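Local structure of 2',5'-phosphodiesterase 12 (Homo sapiens, 4Z2B) at residues 148-153 against 195-200; 344-349 against 404-409. The protein is a magnesium-binding member of the endonuclease/exonuclease/phosphatase family that carries an additional N-terminal domain of the E-set clan. One frame throughout, in Å; residues are numbered along the deposited sequence. Where two conformers were deposited one is given.

Contact 1 of 2, residues 148-153 against 195-200. With 4LC (3-(6-{[(2S,3S)-3-(hydroxymethyl)-2-phenylmorpholin-4-yl]carbonyl}-1-methyl-1H-benzimidazol-2-yl)-1H-indole-6-carbonitrile), chain F.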
ATOM      1  N   ILE A 148       3.438  -4.189   2.526  1.00 10.16           N
ATOM      2  CA  ILE A 148       2.439  -5.257   2.389  1.00  9.46           C
ATOM      3  C   ILE A 148       3.023  -6.665   2.135  1.00 13.61           C
ATOM      4  O   ILE A 148       2.229  -7.580   1.914  1.00 13.28           O
ATOM      5  CB  ILE A 148       1.388  -4.911   1.292  1.00 10.95           C
ATOM      6  CG1 ILE A 148       2.004  -4.768  -0.118  1.00 10.94           C
ATOM      7  CG2 ILE A 148       0.600  -3.658   1.700  1.00  9.10           C
ATOM      8  CD1 ILE A 148       0.950  -4.734  -1.277  1.00 12.26           C
ATOM      9  N   LEU A 149       4.360  -6.820   2.178  1.00 10.91           N
ATOM     10  CA  LEU A 149       5.102  -8.087   2.006  1.00  9.76           C
ATOM     11  C   LEU A 149       4.886  -8.633   0.591  1.00 11.81           C
ATOM     12  O   LEU A 149       3.817  -9.154   0.250  1.00 12.93           O
ATOM     13  CB  LEU A 149       4.715  -9.104   3.114  1.00 10.42           C
ATOM     14  CG  LEU A 149       5.181 -10.562   2.985  1.00 13.99           C
ATOM     15  CD1 LEU A 149       6.697 -10.670   2.881  1.00 13.66           C
ATOM     16  CD2 LEU A 149       4.628 -11.411   4.157  1.00 14.74           C
ATOM     17  N   ALA A 150       5.903  -8.489  -0.238  1.00  9.60           N
ATOM     18  CA  ALA A 150       5.786  -8.911  -1.635  1.00 10.24           C
ATOM     19  C   ALA A 150       5.724 -10.408  -1.752  1.00 13.65           C
ATOM     20  O   ALA A 150       6.466 -11.133  -1.078  1.00 13.22           O
ATOM     21  CB  ALA A 150       6.944  -8.368  -2.459  1.00 10.79           C
ATOM     22  N   ASP A 151       4.855 -10.874  -2.646  1.00 12.71           N
ATOM     23  CA  ASP A 151       4.722 -12.291  -2.981  1.00 13.74           C
ATOM     24  C   ASP A 151       6.046 -12.842  -3.537  1.00 16.75           C
ATOM     25  O   ASP A 151       6.360 -14.001  -3.288  1.00 16.37           O
ATOM     26  CB  ASP A 151       3.591 -12.496  -4.014  1.00 15.45           C
ATOM     27  CG  ASP A 151       3.408 -13.951  -4.416  1.00 17.60           C
ATOM     28  OD1 ASP A 151       3.117 -14.765  -3.544  1.00 17.35           O
ATOM     29  OD2 ASP A 151       3.632 -14.271  -5.592  1.00 17.19           O
ATOM     30  N   THR A 152       6.830 -12.013  -4.275  1.00 12.78           N
ATOM     31  CA  THR A 152       8.113 -12.482  -4.826  1.00 12.85           C
ATOM     32  C   THR A 152       9.038 -12.957  -3.675  1.00 14.84           C
ATOM     33  O   THR A 152       9.749 -13.957  -3.821  1.00 14.49           O
ATOM     34  CB  THR A 152       8.765 -11.424  -5.747  1.00 21.09           C
ATOM     35  OG1 THR A 152       9.925 -12.020  -6.333  1.00 20.72           O
ATOM     36  CG2 THR A 152       9.169 -10.143  -5.006  1.00 21.17           C
ATOM     37  N   TYR A 153       8.939 -12.317  -2.502  1.00 10.99           N
ATOM     38  CA  TYR A 153       9.705 -12.755  -1.338  1.00 10.57           C
ATOM     39  C   TYR A 153       8.966 -13.818  -0.529  1.00 14.17           C
ATOM     40  O   TYR A 153       9.587 -14.782  -0.098  1.00 13.25           O
ATOM     41  CB  TYR A 153      10.067 -11.568  -0.420  1.00 12.45           C
ATOM     42  CG  TYR A 153      10.720 -10.420  -1.159  1.00 11.95           C
ATOM     43  CD1 TYR A 153      11.696 -10.652  -2.126  1.00 13.27           C
ATOM     44  CD2 TYR A 153      10.286  -9.108  -0.973  1.00 12.26           C
ATOM     45  CE1 TYR A 153      12.310  -9.603  -2.793  1.00 15.21           C
ATOM     46  CE2 TYR A 153      10.865  -8.050  -1.669  1.00 12.39           C
ATOM     47  CZ  TYR A 153      11.867  -8.307  -2.591  1.00 17.54           C
ATOM     48  OH  TYR A 153      12.493  -7.312  -3.281  1.00 13.36           O
ATOM     49  N   LEU A 195       2.422   2.525  -0.020  1.00 10.69           N
ATOM     50  CA  LEU A 195       2.713   1.102   0.164  1.00 10.99           C
ATOM     51  C   LEU A 195       4.096   0.711  -0.308  1.00 11.37           C
ATOM     52  O   LEU A 195       4.595   1.256  -1.288  1.00 12.49           O
ATOM     53  CB  LEU A 195       1.664   0.281  -0.620  1.00 11.29           C
ATOM     54  CG  LEU A 195       0.184   0.537  -0.302  1.00 14.08           C
ATOM     55  CD1 LEU A 195      -0.719  -0.284  -1.227  1.00 15.40           C
ATOM     56  CD2 LEU A 195      -0.155   0.205   1.166  1.00 11.53           C
ATOM     57  N   GLN A 196       4.713  -0.272   0.362  1.00  7.40           N
ATOM     58  CA  GLN A 196       6.019  -0.777  -0.082  1.00  7.51           C
ATOM     59  C   GLN A 196       5.834  -2.266  -0.357  1.00 11.73           C
ATOM     60  O   GLN A 196       4.873  -2.842   0.159  1.00 10.67           O
ATOM     61  CB  GLN A 196       7.098  -0.538   0.992  1.00  8.99           C
ATOM     62  CG  GLN A 196       7.227   0.924   1.460  1.00 11.33           C
ATOM     63  CD  GLN A 196       6.258   1.291   2.559  1.00 14.98           C
ATOM     64  OE1 GLN A 196       5.910   0.472   3.428  1.00 11.31           O
ATOM     65  NE2 GLN A 196       5.755   2.524   2.507  1.00 13.14           N
ATOM     66  N   GLU A 197       6.761  -2.894  -1.117  1.00 10.39           N
ATOM     67  CA  GLU A 197       6.774  -4.331  -1.479  1.00  8.56           C
ATOM     68  C   GLU A 197       5.520  -4.701  -2.246  1.00 13.06           C
ATOM     69  O   GLU A 197       4.864  -5.724  -1.979  1.00 13.38           O
ATOM     70  CB  GLU A 197       6.979  -5.234  -0.246  1.00  9.00           C
ATOM     71  CG  GLU A 197       8.384  -5.131   0.333  1.00 12.30           C
ATOM     72  CD  GLU A 197       8.774  -6.250   1.278  1.00 13.95           C
ATOM     73  OE1 GLU A 197       8.213  -7.363   1.171  1.00 13.92           O
ATOM     74  OE2 GLU A 197       9.635  -6.001   2.149  1.00 16.05           O
ATOM     75  N   VAL A 198       5.183  -3.839  -3.204  1.00  9.98           N
ATOM     76  CA  VAL A 198       4.030  -4.023  -4.061  1.00  9.30           C
ATOM     77  C   VAL A 198       4.508  -4.772  -5.313  1.00 15.62           C
ATOM     78  O   VAL A 198       5.289  -4.219  -6.089  1.00 14.43           O
ATOM     79  CB  VAL A 198       3.319  -2.670  -4.398  1.00 11.85           C
ATOM     80  CG1 VAL A 198       2.140  -2.885  -5.340  1.00 11.46           C
ATOM     81  CG2 VAL A 198       2.863  -1.947  -3.120  1.00 12.27           C
ATOM     82  N   ASP A 199       4.064  -6.036  -5.502  1.00 13.97           N
ATOM     83  CA  ASP A 199       4.378  -6.765  -6.742  1.00 13.12           C
ATOM     84  C   ASP A 199       3.627  -6.098  -7.900  1.00 14.52           C
ATOM     85  O   ASP A 199       2.547  -5.561  -7.674  1.00 12.11           O
ATOM     86  CB  ASP A 199       3.978  -8.251  -6.662  1.00 14.04           C
ATOM     87  CG  ASP A 199       4.525  -8.997  -5.469  1.00 16.67           C
ATOM     88  OD1 ASP A 199       3.859  -8.999  -4.418  1.00 17.03           O
ATOM     89  OD2 ASP A 199       5.590  -9.595  -5.593  1.00 15.58           O
ATOM     90  N   ARG A 200       4.189  -6.111  -9.140  1.00 14.19           N
ATOM     91  CA  ARG A 200       3.502  -5.508 -10.294  1.00 13.67           C
ATOM     92  C   ARG A 200       2.068  -6.012 -10.430  1.00 16.91           C
ATOM     93  O   ARG A 200       1.151  -5.203 -10.594  1.00 15.62           O
ATOM     94  CB  ARG A 200       4.242  -5.821 -11.616  1.00 15.45           C
ATOM     95  CG  ARG A 200       5.539  -5.054 -11.837  1.00 26.27           C
ATOM     96  CD  ARG A 200       6.049  -5.208 -13.283  1.00 22.26           C
ATOM     97  NE  ARG A 200       7.260  -4.411 -13.501  1.00 28.79           N
ATOM     98  CZ  ARG A 200       7.276  -3.099 -13.729  1.00 43.79           C
ATOM     99  NH1 ARG A 200       6.138  -2.415 -13.806  1.00 27.65           N
ATOM    100  NH2 ARG A 200       8.428  -2.463 -13.890  1.00 39.90           N
TER
HETATM  101  C13 4LC F 705      14.159  -9.345   5.585  1.00 13.81           C
HETATM  102  C17 4LC F 705      13.258  -9.435   4.391  1.00 15.34           C
HETATM  103  C20 4LC F 705      15.100  -8.500   3.040  1.00 14.78           C
HETATM  104  C01 4LC F 705      14.322  -5.851   8.475  1.00 13.69           C
HETATM  105  N05 4LC F 705      15.086  -7.104   8.441  1.00 13.99           N
HETATM  106  C06 4LC F 705      16.112  -7.526   9.246  1.00 13.67           C
HETATM  107  N07 4LC F 705      16.498  -8.762   8.986  1.00 15.42           N
HETATM  108  C08 4LC F 705      15.775  -9.125   7.849  1.00 14.02           C
HETATM  109  C09 4LC F 705      15.832 -10.284   7.073  1.00 13.04           C
HETATM  110  C11 4LC F 705      14.999 -10.396   5.969  1.00 13.68           C
HETATM  111  C14 4LC F 705      14.106  -8.181   6.356  1.00 12.67           C
HETATM  112  C16 4LC F 705      14.912  -8.099   7.483  1.00 12.80           C
HETATM  113  O18 4LC F 705      12.119  -9.841   4.523  1.00 15.64           O
HETATM  114  N19 4LC F 705      13.740  -9.040   3.184  1.00 14.82           N
HETATM  115  C23 4LC F 705      15.802  -9.182   1.890  1.00 15.29           C
HETATM  116  O26 4LC F 705      15.050  -9.021   0.670  1.00 14.91           O
HETATM  117  C27 4LC F 705      13.723  -9.560   0.758  1.00 12.92           C
HETATM  118  C29 4LC F 705      12.942  -8.966   1.939  1.00 13.28           C
HETATM  119  C31 4LC F 705      12.465  -7.541   1.658  1.00 15.65           C
HETATM  120  O34 4LC F 705      11.938  -6.926   2.827  1.00 17.09           O
HETATM  121  C36 4LC F 705      13.772 -11.083   0.674  1.00 14.01           C
HETATM  122  C37 4LC F 705      14.418 -11.695  -0.393  1.00 15.38           C
HETATM  123  C39 4LC F 705      14.432 -13.079  -0.518  1.00 15.70           C
HETATM  124  C41 4LC F 705      13.813 -13.870   0.429  1.00 17.25           C
HETATM  125  C43 4LC F 705      13.147 -13.278   1.487  1.00 16.74           C
HETATM  126  C45 4LC F 705      13.136 -11.892   1.618  1.00 14.16           C
HETATM  127  C47 4LC F 705      16.532  -6.852  10.479  1.00 15.13           C
HETATM  128  C48 4LC F 705      16.730  -7.438  11.707  1.00 17.15           C
HETATM  129  N50 4LC F 705      17.134  -6.498  12.618  1.00 17.66           N
HETATM  130  C52 4LC F 705      17.086  -5.254  12.035  1.00 18.25           C
HETATM  131  C53 4LC F 705      17.339  -3.995  12.574  1.00 18.55           C
HETATM  132  C55 4LC F 705      17.282  -2.886  11.731  1.00 15.94           C
HETATM  133  C56 4LC F 705      16.982  -3.036  10.375  1.00 13.71           C
HETATM  134  C58 4LC F 705      16.745  -4.304   9.843  1.00 13.45           C
HETATM  135  C60 4LC F 705      16.786  -5.432  10.665  1.00 14.84           C
HETATM  136  C61 4LC F 705      17.461  -1.569  12.281  1.00 14.99           C
HETATM  137  N62 4LC F 705      17.577  -0.521  12.698  1.00 14.36           N
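Ile148 opens the contact with its backbone N, which gives a hydrogen bond to Gln196 O (3.1 Å) and continues the pairing of the parallel strands 140-147 and 192-198. With chi1 near 62° its CG1 tucks over the backbone, against the peptide oxygens of Gln196 and Glu197; CD1 reaches Val198 CG2 at 3.9 Å, while CG2 packs on Leu195. Leu149 directs its CB away, yet lays its CA beside the Glu197 carboxylate. At Ala150 the backbone N donates to the anti lone pair of Glu197 OE1 (2.9 Å), reached because the glutamate chain is extended beyond CG (chi2 -164°). Helix 151-154 then begins on Asp199: Asp151 N meets the syn lone pair of OD1 at 2.8 Å, and Thr152 N meets OD2 at 3.0 Å from the syn side, somewhat out of the carboxylate plane. Tyr153 presents its ring edge to Glu197, CD2 lying 3.5 Å from OE1 with ring and carboxylate at 90°. One face of this ring carries C27 of 4LC and the other CG2 of Thr152, while its hydroxyl bonds to Glu226. Glu197 OE2 accepts from the 4LC hydroxyl O34 (2.6 Å) and from Asn147 ND2, and the side chain is about 3 Å from the magnesium ion. The two acidic groups thus divide the work: Asp199 binds the amino end of the short helix, whose two backbone N-H groups would tend to favour the carboxylate form, whereas Glu197 is fixed in rotation by a backbone N-H on OE1, while OE2 serves Asn147 and the ligand, beside the metal.

Contact 2 of 2, residues 344-349 against 404-409. With 4LC (3-(6-{[(2S,3S)-3-(hydroxymethyl)-2-phenylmorpholin-4-yl]carbonyl}-1-methyl-1H-benzimidazol-2-yl)-1H-indole-6-carbonitrile), chain F.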
ATOM      1  N   ASN A 344      13.436   0.742   7.734  1.00  9.61           N
ATOM      2  CA  ASN A 344      14.337  -0.298   8.264  1.00  9.53           C
ATOM      3  C   ASN A 344      15.296   0.320   9.317  1.00 14.01           C
ATOM      4  O   ASN A 344      16.479  -0.025   9.369  1.00 11.68           O
ATOM      5  CB  ASN A 344      15.106  -0.962   7.093  1.00 10.48           C
ATOM      6  CG  ASN A 344      14.336  -2.112   6.523  1.00 16.95           C
ATOM      7  OD1 ASN A 344      13.794  -2.912   7.287  1.00 11.27           O
ATOM      8  ND2 ASN A 344      14.230  -2.205   5.186  1.00 11.97           N
ATOM      9  N   SER A 345      14.767   1.264  10.128  0.50 11.70           N
ATOM     10  CA  SER A 345      15.533   1.981  11.142  0.50 11.81           C
ATOM     11  C   SER A 345      14.722   2.161  12.404  0.50 15.68           C
ATOM     12  O   SER A 345      13.639   2.741  12.355  0.50 15.26           O
ATOM     13  CB  SER A 345      15.950   3.357  10.625  0.50 15.69           C
ATOM     14  OG  SER A 345      16.597   3.309   9.366  0.50 22.15           O
ATOM     15  N   THR A 346      15.251   1.696  13.533  1.00 12.84           N
ATOM     16  CA  THR A 346      14.567   1.862  14.824  1.00 12.40           C
ATOM     17  C   THR A 346      14.831   3.268  15.387  1.00 18.66           C
ATOM     18  O   THR A 346      15.816   3.920  14.995  1.00 18.92           O
ATOM     19  CB  THR A 346      14.962   0.750  15.826  1.00 18.99           C
ATOM     20  OG1 THR A 346      16.326   0.926  16.185  1.00 19.15           O
ATOM     21  CG2 THR A 346      14.722  -0.663  15.298  1.00 16.81           C
ATOM     22  N   PRO A 347      14.023   3.726  16.371  1.00 16.56           N
ATOM     23  CA  PRO A 347      14.212   5.094  16.901  1.00 15.84           C
ATOM     24  C   PRO A 347      15.556   5.377  17.584  1.00 19.76           C
ATOM     25  O   PRO A 347      15.902   6.550  17.757  1.00 19.64           O
ATOM     26  CB  PRO A 347      13.063   5.241  17.898  1.00 17.11           C
ATOM     27  CG  PRO A 347      11.989   4.294  17.361  1.00 21.16           C
ATOM     28  CD  PRO A 347      12.789   3.110  16.921  1.00 17.93           C
ATOM     29  N   SER A 348      16.326   4.346  17.932  1.00 15.64           N
ATOM     30  CA  SER A 348      17.607   4.582  18.597  1.00 15.69           C
ATOM     31  C   SER A 348      18.782   4.669  17.603  1.00 19.89           C
ATOM     32  O   SER A 348      19.922   4.848  18.043  1.00 19.75           O
ATOM     33  CB  SER A 348      17.870   3.484  19.624  1.00 19.38           C
ATOM     34  OG  SER A 348      17.993   2.214  19.002  1.00 28.11           O
ATOM     35  N   THR A 349      18.513   4.611  16.280  1.00 15.52           N
ATOM     36  CA  THR A 349      19.567   4.607  15.257  1.00 15.53           C
ATOM     37  C   THR A 349      19.985   5.991  14.801  1.00 18.42           C
ATOM     38  O   THR A 349      19.296   6.987  15.063  1.00 18.38           O
ATOM     39  CB  THR A 349      19.117   3.809  14.015  1.00 19.96           C
ATOM     40  OG1 THR A 349      18.070   4.544  13.377  1.00 18.73           O
ATOM     41  CG2 THR A 349      18.687   2.394  14.344  1.00 20.82           C
ATOM     42  N   GLY A 404      10.784  -4.747  15.698  1.00 15.54           N
ATOM     43  CA  GLY A 404      11.223  -3.367  15.913  1.00 14.46           C
ATOM     44  C   GLY A 404      10.338  -2.361  15.221  1.00 16.10           C
ATOM     45  O   GLY A 404       9.497  -2.723  14.387  1.00 13.57           O
ATOM     46  N   CYS A 405      10.523  -1.103  15.571  1.00 14.09           N
ATOM     47  CA  CYS A 405       9.816   0.004  14.964  1.00 13.50           C
ATOM     48  C   CYS A 405      10.614   0.443  13.755  1.00 16.36           C
ATOM     49  O   CYS A 405      11.662   1.076  13.919  1.00 14.02           O
ATOM     50  CB  CYS A 405       9.635   1.138  15.964  1.00 13.41           C
ATOM     51  SG  CYS A 405       8.844   2.580  15.248  1.00 16.65           S
ATOM     52  N   LEU A 406      10.142   0.091  12.539  1.00 13.23           N
ATOM     53  CA  LEU A 406      10.903   0.362  11.308  1.00 12.55           C
ATOM     54  C   LEU A 406      10.249   1.316  10.357  1.00 15.61           C
ATOM     55  O   LEU A 406      10.910   1.818   9.434  1.00 14.11           O
ATOM     56  CB  LEU A 406      11.111  -0.954  10.547  1.00 12.20           C
ATOM     57  CG  LEU A 406      11.822  -2.084  11.291  1.00 14.50           C
ATOM     58  CD1 LEU A 406      11.932  -3.295  10.406  1.00 14.06           C
ATOM     59  CD2 LEU A 406      13.184  -1.642  11.814  1.00 14.20           C
ATOM     60  N   ASP A 407       8.931   1.486  10.526  1.00 11.34           N
ATOM     61  CA  ASP A 407       8.061   2.267   9.653  1.00 10.14           C
ATOM     62  C   ASP A 407       7.648   3.566  10.302  1.00 13.70           C
ATOM     63  O   ASP A 407       7.385   3.599  11.520  1.00 13.65           O
ATOM     64  CB  ASP A 407       6.797   1.455   9.328  1.00 10.85           C
ATOM     65  CG  ASP A 407       7.108   0.126   8.690  1.00 14.87           C
ATOM     66  OD1 ASP A 407       7.234   0.079   7.440  1.00 16.69           O
ATOM     67  OD2 ASP A 407       7.203  -0.875   9.428  1.00 14.53           O
ATOM     68  N   TYR A 408       7.536   4.616   9.483  1.00  9.77           N
ATOM     69  CA  TYR A 408       7.129   5.956   9.940  1.00 10.61           C
ATOM     70  C   TYR A 408       6.317   6.687   8.897  1.00 12.97           C
ATOM     71  O   TYR A 408       6.487   6.468   7.702  1.00 11.93           O
ATOM     72  CB  TYR A 408       8.373   6.829  10.294  1.00 11.03           C
ATOM     73  CG  TYR A 408       9.328   6.160  11.258  1.00 11.88           C
ATOM     74  CD1 TYR A 408       9.123   6.227  12.632  1.00 13.62           C
ATOM     75  CD2 TYR A 408      10.417   5.427  10.794  1.00 11.99           C
ATOM     76  CE1 TYR A 408       9.957   5.549  13.519  1.00 17.81           C
ATOM     77  CE2 TYR A 408      11.260   4.757  11.665  1.00 12.13           C
ATOM     78  CZ  TYR A 408      11.032   4.824  13.029  1.00 15.02           C
ATOM     79  OH  TYR A 408      11.892   4.181  13.870  1.00 13.34           O
ATOM     80  N   ILE A 409       5.500   7.635   9.366  1.00 10.28           N
ATOM     81  CA  ILE A 409       4.840   8.652   8.572  1.00  9.95           C
ATOM     82  C   ILE A 409       5.474   9.928   9.084  1.00 15.47           C
ATOM     83  O   ILE A 409       5.079  10.394  10.158  1.00 16.51           O
ATOM     84  CB  ILE A 409       3.297   8.638   8.680  1.00 11.83           C
ATOM     85  CG1 ILE A 409       2.754   7.283   8.131  1.00 11.68           C
ATOM     86  CG2 ILE A 409       2.682   9.883   7.919  1.00 11.83           C
ATOM     87  CD1 ILE A 409       1.310   7.015   8.472  1.00 12.23           C
TER
HETATM   88  C13 4LC F 705      14.159  -9.345   5.585  1.00 13.81           C
HETATM   89  C17 4LC F 705      13.258  -9.435   4.391  1.00 15.34           C
HETATM   90  C20 4LC F 705      15.100  -8.500   3.040  1.00 14.78           C
HETATM   91  C01 4LC F 705      14.322  -5.851   8.475  1.00 13.69           C
HETATM   92  N05 4LC F 705      15.086  -7.104   8.441  1.00 13.99           N
HETATM   93  C06 4LC F 705      16.112  -7.526   9.246  1.00 13.67           C
HETATM   94  N07 4LC F 705      16.498  -8.762   8.986  1.00 15.42           N
HETATM   95  C08 4LC F 705      15.775  -9.125   7.849  1.00 14.02           C
HETATM   96  C09 4LC F 705      15.832 -10.284   7.073  1.00 13.04           C
HETATM   97  C11 4LC F 705      14.999 -10.396   5.969  1.00 13.68           C
HETATM   98  C14 4LC F 705      14.106  -8.181   6.356  1.00 12.67           C
HETATM   99  C16 4LC F 705      14.912  -8.099   7.483  1.00 12.80           C
HETATM  100  O18 4LC F 705      12.119  -9.841   4.523  1.00 15.64           O
HETATM  101  N19 4LC F 705      13.740  -9.040   3.184  1.00 14.82           N
HETATM  102  C23 4LC F 705      15.802  -9.182   1.890  1.00 15.29           C
HETATM  103  O26 4LC F 705      15.050  -9.021   0.670  1.00 14.91           O
HETATM  104  C27 4LC F 705      13.723  -9.560   0.758  1.00 12.92           C
HETATM  105  C29 4LC F 705      12.942  -8.966   1.939  1.00 13.28           C
HETATM  106  C31 4LC F 705      12.465  -7.541   1.658  1.00 15.65           C
HETATM  107  O34 4LC F 705      11.938  -6.926   2.827  1.00 17.09           O
HETATM  108  C36 4LC F 705      13.772 -11.083   0.674  1.00 14.01           C
HETATM  109  C37 4LC F 705      14.418 -11.695  -0.393  1.00 15.38           C
HETATM  110  C39 4LC F 705      14.432 -13.079  -0.518  1.00 15.70           C
HETATM  111  C41 4LC F 705      13.813 -13.870   0.429  1.00 17.25           C
HETATM  112  C43 4LC F 705      13.147 -13.278   1.487  1.00 16.74           C
HETATM  113  C45 4LC F 705      13.136 -11.892   1.618  1.00 14.16           C
HETATM  114  C47 4LC F 705      16.532  -6.852  10.479  1.00 15.13           C
HETATM  115  C48 4LC F 705      16.730  -7.438  11.707  1.00 17.15           C
HETATM  116  N50 4LC F 705      17.134  -6.498  12.618  1.00 17.66           N
HETATM  117  C52 4LC F 705      17.086  -5.254  12.035  1.00 18.25           C
HETATM  118  C53 4LC F 705      17.339  -3.995  12.574  1.00 18.55           C
HETATM  119  C55 4LC F 705      17.282  -2.886  11.731  1.00 15.94           C
HETATM  120  C56 4LC F 705      16.982  -3.036  10.375  1.00 13.71           C
HETATM  121  C58 4LC F 705      16.745  -4.304   9.843  1.00 13.45           C
HETATM  122  C60 4LC F 705      16.786  -5.432  10.665  1.00 14.84           C
HETATM  123  C61 4LC F 705      17.461  -1.569  12.281  1.00 14.99           C
HETATM  124  N62 4LC F 705      17.577  -0.521  12.698  1.00 14.36           N
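The phenol ring of Tyr408 meets Ser345 edge-on: Ser345 O lies in the ring plane and accepts a hydrogen bond from the hydroxyl, with OH to O at 2.7 Å and the donor tilted slightly from the carbonyl plane. Pro347 CG also sits near that edge. Phe410 stacks on the ring and Tyr352 meets it with planes at about 40°. The second flat group, the Asn344 amide, is held by Leu303 O at ND2. Its OD1 lies 3.2 Å from the methyl C01 of 4LC and 3.7 Å from Leu406 CD1. Leu406 has CG anti to its carbonyl carbon (chi1 -58°), a setting that brings CD1 to this amide and CD2 against the backbone N of Ser345. The two main chains are joined more loosely. Asn344 N makes a weak hydrogen bond to Leu406 O (3.2 Å), its N-H being held also by Asp342 OD1, and Ser345 O stands 3.0 Å from Cys405 O, two acceptors side by side. Ser345 O is satisfied by the tyrosine hydroxyl, and the CA-H of Thr346 probably eases the approach at Cys405 O, in a nearly straight CA-H...O contact of 3.1 Å with 162° at the hydrogen. Beyond it, Pro347 CD packs on Cys405 CB. A type I turn from Thr346 to Thr349 follows, in which Thr346 O accepts hydrogen bonds from both N and OG1 of Thr349, and Thr346 N points a weak bond at the nitrile N62 of 4LC (3.3 Å). Asn344 closes the Gly341-Asp342-Phe343-Asn344 sequence, a signature of the endonuclease/exonuclease/phosphatase fold, in which the loop leaving a central strand lines the pocket; here it does so against the neighbouring antiparallel strand 403-412.

How the contacts relate
Contact 1 closes in the chain before contact 2 opens, and their centres are about 19 Å apart. Contact 1 sits at the ends of the parallel strands 140-147 and 192-198 of the six-stranded sheet; contact 2 sits at the ends of the antiparallel strands 337-342 and 403-412 of the seven-stranded sheet. Both belong to the endonuclease/exonuclease/phosphatase part of the chain, and they touch lightly where Gln196 OE1 comes 4.2 Å from Asp407 OD1. 4LC bridges them, its phenylmorpholine part resting on contact 1 and its indole-carbonitrile end on contact 2. Loops and strand ends from both sheets of the sandwich therefore form a single pocket beside the magnesium ion.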